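Local coordinates for pyoverdine biosynthesis protein PvcA (Pseudomonas aeruginosa, PDB 3E59) that converts L-tyrosine to its isonitrile derivative, drawing the isonitrile carbon from ribulose 5-phosphate, in the biosynthesis of paerucumarin, at residues A66-V77 and L278-V286; A251-Q259 and F266-W277. All coordinates share one frame; numbering follows the deposited sequence.

In the fold
Both contacts are largely buried, with centres about 15 Å apart, and interaction 2 is nested in the chain loop that interaction 1 closes. Interaction 2 belongs to the parallel sheet: strands 252-255 and 265-267 pair at one side of it, and strand 252-255 and the loop after it bind a phosphate ion. Interaction 1 joins the loop that leaves strand 60-64 of that same sheet to the turn entering strand 284-287 of the mixed sheet. Backbone pairing and anion binding mark interaction 2, whereas interaction 1 has one backbone bond, from Ser71 N to Trp281 O, and otherwise relies on a tryptophan packed against loop residues and on lysine nitrogens. The two meet where Met270 packs against Phe67 and Pro280.

Interaction 1: residues A66-V77 and L278-V286; sequences AFPAKSPNPGKV and LTPWHGVAV
The carbonyl oxygen of Trp281 takes a nearly linear bond from Ser71 N at 2.8 Å, with an N-H...O angle of 165°, and the CA-H of Lys70 also leans on it. Val77 CG1 touches the same oxygen. Beside it, the long Lys70 chain bends at chi2 and chi4 and brings NZ back to Pro280 O in a weak bond of 2.8 Å; the stronger partner of this nitrogen is the carboxylate of Glu86. Lys76 and His282 lie side by side and point the same way, with NZ donating to ring nitrogen ND1 at 3.0 Å, slightly tilted from the imidazole plane. That NZ also pairs with Asp209, which bonds Ser71 OG too and would probably stabilise the lysine charge. The contact ties the loop after strand 60-64 of the parallel sheet to the turn leading into strand 284-287 of the mixed sheet. Here the Trp281 indole has the largest buried area of any residue in the contact. Its CG sits between backbone N and carbonyl carbon (chi1 49°), which turns one indole face to Phe67 and Pro68. Pro68 CD makes a CH-pi contact 3.4 Å from the five-membered ring centroid, while Phe67 N covers the same face nearer CH2. Trp281 CZ3 stands over the centre of the Phe67 ring, the planes inclined at 47°. On the opposite face of the indole lies Thr279 OG1.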
loop_
_atom_site.group_PDB
_atom_site.type_symbol
_atom_site.label_atom_id
_atom_site.label_comp_id
_atom_site.label_asym_id
_atom_site.label_seq_id
_atom_site.Cartn_x
_atom_site.Cartn_y
_atom_site.Cartn_z
ATOM N N ALA A 66 3.643 -0.582 1.960
ATOM C CA ALA A 66 3.150 -0.909 0.616
ATOM C C ALA A 66 4.186 -1.707 -0.181
ATOM O O ALA A 66 5.306 -1.922 0.281
ATOM C CB ALA A 66 2.798 0.371 -0.145
ATOM N N PHE A 67 3.798 -2.125 -1.386
ATOM C CA PHE A 67 4.673 -2.846 -2.316
ATOM C C PHE A 67 5.296 -4.112 -1.704
ATOM O O PHE A 67 6.532 -4.240 -1.648
ATOM C CB PHE A 67 5.765 -1.922 -2.875
ATOM C CG PHE A 67 5.248 -0.755 -3.682
ATOM C CD1 PHE A 67 5.044 0.505 -3.076
ATOM C CD2 PHE A 67 5.020 -0.886 -5.052
ATOM C CE1 PHE A 67 4.596 1.600 -3.829
ATOM C CE2 PHE A 67 4.563 0.190 -5.808
ATOM C CZ PHE A 67 4.357 1.438 -5.200
ATOM N N PRO A 68 4.450 -5.046 -1.230
ATOM C CA PRO A 68 4.976 -6.269 -0.605
ATOM C C PRO A 68 5.514 -7.294 -1.605
ATOM O O PRO A 68 6.611 -7.821 -1.430
ATOM C CB PRO A 68 3.750 -6.841 0.131
ATOM C CG PRO A 68 2.586 -6.385 -0.657
ATOM C CD PRO A 68 2.976 -5.005 -1.198
ATOM N N ALA A 69 4.710 -7.593 -2.621
ATOM C CA ALA A 69 5.006 -8.595 -3.632
ATOM C C ALA A 69 3.763 -8.643 -4.462
ATOM O O ALA A 69 2.701 -8.214 -4.011
ATOM C CB ALA A 69 5.258 -9.973 -3.008
ATOM N N LYS A 70 3.890 -9.157 -5.680
ATOM C CA LYS A 70 2.731 -9.360 -6.536
ATOM C C LYS A 70 1.797 -10.420 -5.923
ATOM O O LYS A 70 2.253 -11.338 -5.226
ATOM C CB LYS A 70 3.198 -9.779 -7.931
ATOM C CG LYS A 70 2.647 -8.933 -9.086
ATOM C CD LYS A 70 3.258 -7.561 -9.167
ATOM C CE LYS A 70 3.057 -6.947 -10.548
ATOM N NZ LYS A 70 2.227 -5.712 -10.571
ATOM N N SER A 71 0.490 -10.280 -6.156
ATOM C CA SER A 71 -0.458 -11.357 -5.835
ATOM C C SER A 71 0.031 -12.694 -6.415
ATOM O O SER A 71 0.535 -12.728 -7.548
ATOM C CB SER A 71 -1.842 -11.016 -6.388
ATOM O OG SER A 71 -2.645 -12.176 -6.558
ATOM N N PRO A 72 -0.125 -13.806 -5.652
ATOM C CA PRO A 72 0.338 -15.107 -6.154
ATOM C C PRO A 72 -0.582 -15.686 -7.221
ATOM O O PRO A 72 -0.267 -16.710 -7.811
ATOM C CB PRO A 72 0.316 -15.991 -4.904
ATOM C CG PRO A 72 -0.771 -15.386 -4.044
ATOM C CD PRO A 72 -0.725 -13.908 -4.303
ATOM N N ASN A 73 -1.714 -15.032 -7.451
ATOM C CA ASN A 73 -2.699 -15.482 -8.421
ATOM C C ASN A 73 -2.313 -15.010 -9.827
ATOM O O ASN A 73 -2.367 -13.807 -10.108
ATOM C CB ASN A 73 -4.089 -14.949 -8.028
ATOM C CG ASN A 73 -5.217 -15.519 -8.882
ATOM O OD1 ASN A 73 -4.983 -16.097 -9.951
ATOM N ND2 ASN A 73 -6.457 -15.362 -8.405
ATOM N N PRO A 74 -1.959 -15.959 -10.728
ATOM C CA PRO A 74 -1.560 -15.586 -12.093
ATOM C C PRO A 74 -2.703 -14.978 -12.907
ATOM O O PRO A 74 -2.470 -14.412 -13.972
ATOM C CB PRO A 74 -1.112 -16.918 -12.725
ATOM C CG PRO A 74 -1.037 -17.915 -11.595
ATOM C CD PRO A 74 -1.943 -17.421 -10.523
ATOM N N GLY A 75 -3.929 -15.105 -12.417
ATOM C CA GLY A 75 -5.077 -14.530 -13.101
ATOM C C GLY A 75 -5.295 -13.065 -12.782
ATOM O O GLY A 75 -6.124 -12.418 -13.425
ATOM N N LYS A 76 -4.568 -12.548 -11.787
ATOM C CA LYS A 76 -4.734 -11.158 -11.307
ATOM C C LYS A 76 -3.612 -10.216 -11.773
ATOM O O LYS A 76 -3.825 -9.017 -11.932
ATOM C CB LYS A 76 -4.824 -11.100 -9.771
ATOM C CG LYS A 76 -6.033 -11.797 -9.141
ATOM C CD LYS A 76 -6.579 -11.052 -7.892
ATOM C CE LYS A 76 -5.489 -10.578 -6.949
ATOM N NZ LYS A 76 -6.016 -10.058 -5.647
ATOM N N VAL A 77 -2.425 -10.779 -11.986
ATOM C CA VAL A 77 -1.229 -10.022 -12.336
ATOM C C VAL A 77 -0.571 -10.617 -13.579
ATOM O O VAL A 77 -0.846 -11.772 -13.933
ATOM C CB VAL A 77 -0.216 -9.982 -11.154
ATOM C CG1 VAL A 77 -0.788 -9.206 -9.985
ATOM C CG2 VAL A 77 0.197 -11.393 -10.727
ATOM N N LEU A 278 -7.809 -0.960 -4.695
ATOM C CA LEU A 278 -6.932 -1.604 -5.668
ATOM C C LEU A 278 -5.536 -1.003 -5.623
ATOM O O LEU A 278 -5.381 0.217 -5.596
ATOM C CB LEU A 278 -7.504 -1.505 -7.091
ATOM C CG LEU A 278 -6.796 -2.321 -8.191
ATOM C CD1 LEU A 278 -6.722 -3.814 -7.834
ATOM C CD2 LEU A 278 -7.514 -2.135 -9.533
ATOM N N THR A 279 -4.536 -1.882 -5.624
ATOM C CA THR A 279 -3.138 -1.498 -5.630
ATOM C C THR A 279 -2.404 -2.194 -6.803
ATOM O O THR A 279 -2.867 -3.228 -7.289
ATOM C CB THR A 279 -2.472 -1.837 -4.299
ATOM O OG1 THR A 279 -2.539 -3.247 -4.094
ATOM C CG2 THR A 279 -3.168 -1.100 -3.121
ATOM N N PRO A 280 -1.286 -1.602 -7.280
ATOM C CA PRO A 280 -0.559 -2.124 -8.456
ATOM C C PRO A 280 -0.047 -3.569 -8.364
ATOM O O PRO A 280 0.107 -4.217 -9.395
ATOM C CB PRO A 280 0.598 -1.140 -8.633
ATOM C CG PRO A 280 0.695 -0.366 -7.363
ATOM C CD PRO A 280 -0.679 -0.351 -6.773
ATOM N N TRP A 281 0.179 -4.081 -7.157
ATOM C CA TRP A 281 0.619 -5.472 -6.997
ATOM C C TRP A 281 -0.539 -6.481 -7.017
ATOM O O TRP A 281 -0.312 -7.676 -6.888
ATOM C CB TRP A 281 1.503 -5.656 -5.762
ATOM C CG TRP A 281 0.948 -5.055 -4.485
ATOM C CD1 TRP A 281 0.276 -5.716 -3.486
ATOM C CD2 TRP A 281 1.034 -3.684 -4.071
ATOM N NE1 TRP A 281 -0.074 -4.835 -2.483
ATOM C CE2 TRP A 281 0.375 -3.582 -2.813
ATOM C CE3 TRP A 281 1.604 -2.530 -4.634
ATOM C CZ2 TRP A 281 0.268 -2.368 -2.111
ATOM C CZ3 TRP A 281 1.495 -1.313 -3.934
ATOM C CH2 TRP A 281 0.829 -1.248 -2.690
ATOM N N HIS A 282 -1.766 -5.979 -7.182
ATOM C CA HIS A 282 -2.981 -6.801 -7.294
ATOM C C HIS A 282 -3.709 -6.548 -8.614
ATOM O O HIS A 282 -4.786 -7.077 -8.834
ATOM C CB HIS A 282 -3.938 -6.520 -6.126
ATOM C CG HIS A 282 -3.507 -7.132 -4.834
ATOM N ND1 HIS A 282 -3.824 -8.424 -4.483
ATOM C CD2 HIS A 282 -2.770 -6.636 -3.814
ATOM C CE1 HIS A 282 -3.315 -8.697 -3.293
ATOM N NE2 HIS A 282 -2.666 -7.627 -2.868
ATOM N N GLY A 283 -3.111 -5.754 -9.499
ATOM C CA GLY A 283 -3.735 -5.418 -10.773
ATOM C C GLY A 283 -2.753 -5.126 -11.891
ATOM O O GLY A 283 -1.571 -5.480 -11.807
ATOM N N VAL A 284 -3.256 -4.494 -12.950
ATOM C CA VAL A 284 -2.457 -4.204 -14.153
ATOM C C VAL A 284 -2.674 -2.777 -14.611
ATOM O O VAL A 284 -3.779 -2.238 -14.484
ATOM C CB VAL A 284 -2.769 -5.156 -15.355
ATOM C CG1 VAL A 284 -2.326 -6.578 -15.070
ATOM C CG2 VAL A 284 -4.249 -5.111 -15.743
ATOM N N ALA A 285 -1.617 -2.172 -15.143
ATOM C CA ALA A 285 -1.719 -0.855 -15.765
ATOM C C ALA A 285 -2.422 -1.023 -17.098
ATOM O O ALA A 285 -2.192 -1.999 -17.808
ATOM C CB ALA A 285 -0.335 -0.237 -15.951
ATOM N N VAL A 286 -3.316 -0.093 -17.415
ATOM C CA VAL A 286 -4.085 -0.162 -18.657
ATOM C C VAL A 286 -4.034 1.182 -19.355
ATOM O O VAL A 286 -4.389 2.204 -18.766
ATOM C CB VAL A 286 -5.584 -0.558 -18.428
ATOM C CG1 VAL A 286 -6.331 -0.631 -19.755
ATOM C CG2 VAL A 286 -5.701 -1.883 -17.683
#

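Interaction 2: residues A251-Q259 and F266-W277; sequences AIRLSIHPQ and FGIHMMPTRDDW. With PO4 (phosphate ion), chain E.
Pro258 lays its CD over the centre of the Trp277 six-membered ring, 3.6 Å from the centroid and almost on the ring normal, a CH-pi contact. This lies just beyond the paired strands 252-255 and 265-267, neighbours in the five-stranded parallel sheet, where Phe266 N donates to Arg253 O and Ile268 N to Ser255 O. The His257 ring is inclined at 42° to the same indole, with CD2 3.5 Å from CZ3 at the indole edge. Helix 193-210 packs on Trp277 as well, through Leu198 and Ala201. On one side of the sheet Leu254 and Phe266 run side by side, pointing the same way, and CB of Leu254 also meets Ile268 CG2. Met270 CE reaches Ile256 CG2.

Side chains from the end of the first strand and the loop after it surround a phosphate ion, probably from the crystallisation liquor. Arg253 meets it with the edge of its guanidinium: NH2 donates to O4 at 2.8 Å and NH1 to O3, the latter nearly straight at 172°. NH1 also bonds the Leu254 carbonyl, which should limit rotation of the group. Ser255 OG, which its rotamer (chi1 -173°) turns toward the ion and the following loop, donates to O3 at 2.6 Å. The same hydroxyl accepts from His257 N, forming an ST turn, and from Gln259 NE2, so it is gripped three ways. His257 directs ND1 at O1 in its ring plane, and Lys265 also bonds the ion. Ile256 CD1 lies over one face of that imidazole, and Gln259 NE2 gives O1 a further bond at 3.1 Å.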
loop_
_atom_site.group_PDB
_atom_site.type_symbol
_atom_site.label_atom_id
_atom_site.label_comp_id
_atom_site.label_asym_id
_atom_site.label_seq_id
_atom_site.Cartn_x
_atom_site.Cartn_y
_atom_site.Cartn_z
ATOM N N ALA A 251 6.922 11.096 11.200
ATOM C CA ALA A 251 6.590 10.968 9.787
ATOM C C ALA A 251 5.079 10.977 9.575
ATOM O O ALA A 251 4.314 10.422 10.391
ATOM C CB ALA A 251 7.192 9.696 9.204
ATOM N N ILE A 252 4.666 11.611 8.479
ATOM C CA ILE A 252 3.280 11.576 8.038
ATOM C C ILE A 252 3.033 10.162 7.555
ATOM O O ILE A 252 3.780 9.637 6.726
ATOM C CB ILE A 252 2.981 12.611 6.903
ATOM C CG1 ILE A 252 3.545 14.010 7.229
ATOM C CG2 ILE A 252 1.481 12.652 6.563
ATOM C CD1 ILE A 252 3.191 14.552 8.590
ATOM N N ARG A 253 1.992 9.546 8.101
ATOM C CA ARG A 253 1.688 8.156 7.849
ATOM C C ARG A 253 0.737 7.972 6.639
ATOM O O ARG A 253 -0.483 8.208 6.734
ATOM C CB ARG A 253 1.108 7.548 9.135
ATOM C CG ARG A 253 0.738 6.064 9.072
ATOM C CD ARG A 253 1.923 5.112 8.750
ATOM N NE ARG A 253 1.587 3.778 9.250
ATOM C CZ ARG A 253 0.729 2.960 8.652
ATOM N NH1 ARG A 253 0.149 3.326 7.517
ATOM N NH2 ARG A 253 0.439 1.790 9.191
ATOM N N LEU A 254 1.300 7.559 5.503
ATOM C CA LEU A 254 0.484 7.235 4.336
ATOM C C LEU A 254 0.056 5.780 4.381
ATOM O O LEU A 254 0.590 4.990 5.157
ATOM C CB LEU A 254 1.212 7.533 3.030
ATOM C CG LEU A 254 1.777 8.936 2.777
ATOM C CD1 LEU A 254 2.618 8.891 1.523
ATOM C CD2 LEU A 254 0.681 10.013 2.664
ATOM N N SER A 255 -0.920 5.437 3.540
ATOM C CA SER A 255 -1.495 4.090 3.499
ATOM C C SER A 255 -1.994 3.835 2.089
ATOM O O SER A 255 -2.219 4.778 1.332
ATOM C CB SER A 255 -2.649 3.980 4.499
ATOM O OG SER A 255 -3.125 2.651 4.616
ATOM N N ILE A 256 -2.139 2.562 1.731
ATOM C CA ILE A 256 -2.785 2.190 0.474
ATOM C C ILE A 256 -4.179 1.618 0.695
ATOM O O ILE A 256 -4.787 1.053 -0.235
ATOM C CB ILE A 256 -1.889 1.258 -0.443
ATOM C CG1 ILE A 256 -1.209 0.133 0.346
ATOM C CG2 ILE A 256 -0.842 2.088 -1.130
ATOM C CD1 ILE A 256 -2.126 -0.998 0.724
ATOM N N HIS A 257 -4.666 1.759 1.937
ATOM C CA HIS A 257 -6.069 1.542 2.280
ATOM C C HIS A 257 -6.766 2.863 2.563
ATOM O O HIS A 257 -6.142 3.782 3.080
ATOM C CB HIS A 257 -6.222 0.691 3.536
ATOM C CG HIS A 257 -5.471 -0.587 3.495
ATOM N ND1 HIS A 257 -4.681 -1.010 4.541
ATOM C CD2 HIS A 257 -5.383 -1.544 2.537
ATOM C CE1 HIS A 257 -4.142 -2.176 4.232
ATOM N NE2 HIS A 257 -4.556 -2.524 3.024
ATOM N N PRO A 258 -8.070 2.954 2.233
ATOM C CA PRO A 258 -8.898 4.075 2.719
ATOM C C PRO A 258 -8.817 4.097 4.243
ATOM O O PRO A 258 -8.748 3.032 4.859
ATOM C CB PRO A 258 -10.320 3.684 2.302
ATOM C CG PRO A 258 -10.155 2.698 1.219
ATOM C CD PRO A 258 -8.830 2.017 1.385
ATOM N N GLN A 259 -8.818 5.289 4.836
ATOM C CA GLN A 259 -8.643 5.432 6.271
ATOM C C GLN A 259 -9.705 6.347 6.875
ATOM O O GLN A 259 -10.156 7.298 6.207
ATOM C CB GLN A 259 -7.228 5.957 6.598
ATOM C CG GLN A 259 -6.064 4.997 6.235
ATOM C CD GLN A 259 -6.012 3.716 7.074
ATOM O OE1 GLN A 259 -6.625 3.628 8.144
ATOM N NE2 GLN A 259 -5.258 2.712 6.587
ATOM N N PHE A 266 -3.259 8.115 6.410
ATOM C CA PHE A 266 -3.848 8.851 5.298
ATOM C C PHE A 266 -3.769 8.014 4.015
ATOM O O PHE A 266 -2.684 7.809 3.471
ATOM C CB PHE A 266 -3.111 10.175 5.116
ATOM C CG PHE A 266 -3.684 11.052 4.021
ATOM C CD1 PHE A 266 -3.368 10.820 2.680
ATOM C CD2 PHE A 266 -4.522 12.123 4.338
ATOM C CE1 PHE A 266 -3.882 11.626 1.668
ATOM C CE2 PHE A 266 -5.041 12.937 3.341
ATOM C CZ PHE A 266 -4.724 12.687 2.000
ATOM N N GLY A 267 -4.911 7.533 3.530
ATOM C CA GLY A 267 -4.933 6.717 2.301
ATOM C C GLY A 267 -4.676 7.545 1.055
ATOM O O GLY A 267 -5.250 8.620 0.880
ATOM N N ILE A 268 -3.805 7.052 0.182
ATOM C CA ILE A 268 -3.393 7.821 -0.998
ATOM C C ILE A 268 -3.364 6.957 -2.263
ATOM O O ILE A 268 -2.932 5.792 -2.236
ATOM C CB ILE A 268 -2.009 8.538 -0.762
ATOM C CG1 ILE A 268 -1.709 9.544 -1.878
ATOM C CG2 ILE A 268 -0.862 7.517 -0.591
ATOM C CD1 ILE A 268 -0.752 10.647 -1.468
ATOM N N HIS A 269 -3.841 7.541 -3.363
ATOM C CA HIS A 269 -3.810 6.904 -4.670
ATOM C C HIS A 269 -2.498 7.195 -5.374
ATOM O O HIS A 269 -1.854 8.221 -5.118
ATOM C CB HIS A 269 -4.991 7.350 -5.529
ATOM C CG HIS A 269 -6.281 6.659 -5.199
ATOM N ND1 HIS A 269 -6.522 5.337 -5.517
ATOM C CD2 HIS A 269 -7.421 7.120 -4.629
ATOM C CE1 HIS A 269 -7.744 5.007 -5.139
ATOM N NE2 HIS A 269 -8.316 6.075 -4.610
ATOM N N MET A 270 -2.094 6.270 -6.234
ATOM C CA MET A 270 -0.818 6.366 -6.960
ATOM C C MET A 270 -0.979 6.292 -8.492
ATOM O O MET A 270 -0.025 6.554 -9.230
ATOM C CB MET A 270 0.143 5.271 -6.488
ATOM C CG MET A 270 0.535 5.328 -5.017
ATOM S SD MET A 270 1.598 3.954 -4.589
ATOM C CE MET A 270 0.496 2.562 -4.881
ATOM N N MET A 271 -2.167 5.905 -8.950
ATOM C CA MET A 271 -2.570 5.897 -10.372
ATOM C C MET A 271 -4.073 6.081 -10.344
ATOM O O MET A 271 -4.714 5.683 -9.364
ATOM C CB MET A 271 -2.326 4.539 -11.025
ATOM C CG MET A 271 -0.901 4.216 -11.374
ATOM S SD MET A 271 -0.778 2.545 -12.042
ATOM C CE MET A 271 -1.517 2.751 -13.650
ATOM N N PRO A 272 -4.653 6.680 -11.408
ATOM C CA PRO A 272 -6.109 6.699 -11.496
ATOM C C PRO A 272 -6.691 5.279 -11.434
ATOM O O PRO A 272 -6.165 4.360 -12.067
ATOM C CB PRO A 272 -6.359 7.338 -12.862
ATOM C CG PRO A 272 -5.138 8.219 -13.088
ATOM C CD PRO A 272 -4.020 7.391 -12.540
ATOM N N THR A 273 -7.754 5.111 -10.651
ATOM C CA THR A 273 -8.454 3.830 -10.524
ATOM C C THR A 273 -9.861 4.032 -9.965
ATOM O O THR A 273 -10.096 4.942 -9.164
ATOM C CB THR A 273 -7.639 2.794 -9.677
ATOM O OG1 THR A 273 -8.271 1.508 -9.722
ATOM C CG2 THR A 273 -7.479 3.226 -8.228
ATOM N N ARG A 274 -10.791 3.181 -10.397
ATOM C CA ARG A 274 -12.169 3.182 -9.904
ATOM C C ARG A 274 -12.291 2.580 -8.495
ATOM O O ARG A 274 -13.146 2.994 -7.717
ATOM C CB ARG A 274 -13.062 2.381 -10.862
ATOM N N ASP A 275 -11.447 1.595 -8.190
ATOM C CA ASP A 275 -11.494 0.867 -6.934
ATOM C C ASP A 275 -10.488 1.451 -5.955
ATOM O O ASP A 275 -9.277 1.366 -6.181
ATOM C CB ASP A 275 -11.218 -0.618 -7.178
ATOM C CG ASP A 275 -11.247 -1.455 -5.903
ATOM O OD1 ASP A 275 -11.539 -0.933 -4.794
ATOM O OD2 ASP A 275 -10.952 -2.663 -6.012
ATOM N N ASP A 276 -10.997 2.034 -4.866
ATOM C CA ASP A 276 -10.142 2.634 -3.820
ATOM C C ASP A 276 -9.277 1.632 -3.060
ATOM O O ASP A 276 -8.300 2.029 -2.426
ATOM C CB ASP A 276 -10.981 3.434 -2.806
ATOM C CG ASP A 276 -11.523 4.724 -3.386
ATOM O OD1 ASP A 276 -10.790 5.747 -3.409
ATOM O OD2 ASP A 276 -12.698 4.711 -3.810
ATOM N N TRP A 277 -9.655 0.351 -3.091
ATOM C CA TRP A 277 -8.857 -0.719 -2.484
ATOM C C TRP A 277 -7.772 -1.314 -3.413
ATOM O O TRP A 277 -6.925 -2.101 -2.965
ATOM C CB TRP A 277 -9.776 -1.852 -1.970
ATOM C CG TRP A 277 -10.588 -1.442 -0.773
ATOM C CD1 TRP A 277 -11.882 -1.003 -0.766
ATOM C CD2 TRP A 277 -10.145 -1.410 0.593
ATOM N NE1 TRP A 277 -12.275 -0.710 0.517
ATOM C CE2 TRP A 277 -11.229 -0.952 1.373
ATOM C CE3 TRP A 277 -8.946 -1.741 1.234
ATOM C CZ2 TRP A 277 -11.145 -0.798 2.768
ATOM C CZ3 TRP A 277 -8.867 -1.600 2.634
ATOM C CH2 TRP A 277 -9.962 -1.128 3.376
HETATM P P PO4 E . -2.295 0.087 7.190
HETATM O O1 PO4 E . -3.801 0.079 7.099
HETATM O O2 PO4 E . -1.788 -1.262 6.713
HETATM O O3 PO4 E . -1.742 1.236 6.319
HETATM O O4 PO4 E . -1.861 0.249 8.622
HETATM O O HOH W 1 -5.663 -1.434 -0.702
HETATM O O HOH W 2 -7.693 7.576 3.452
#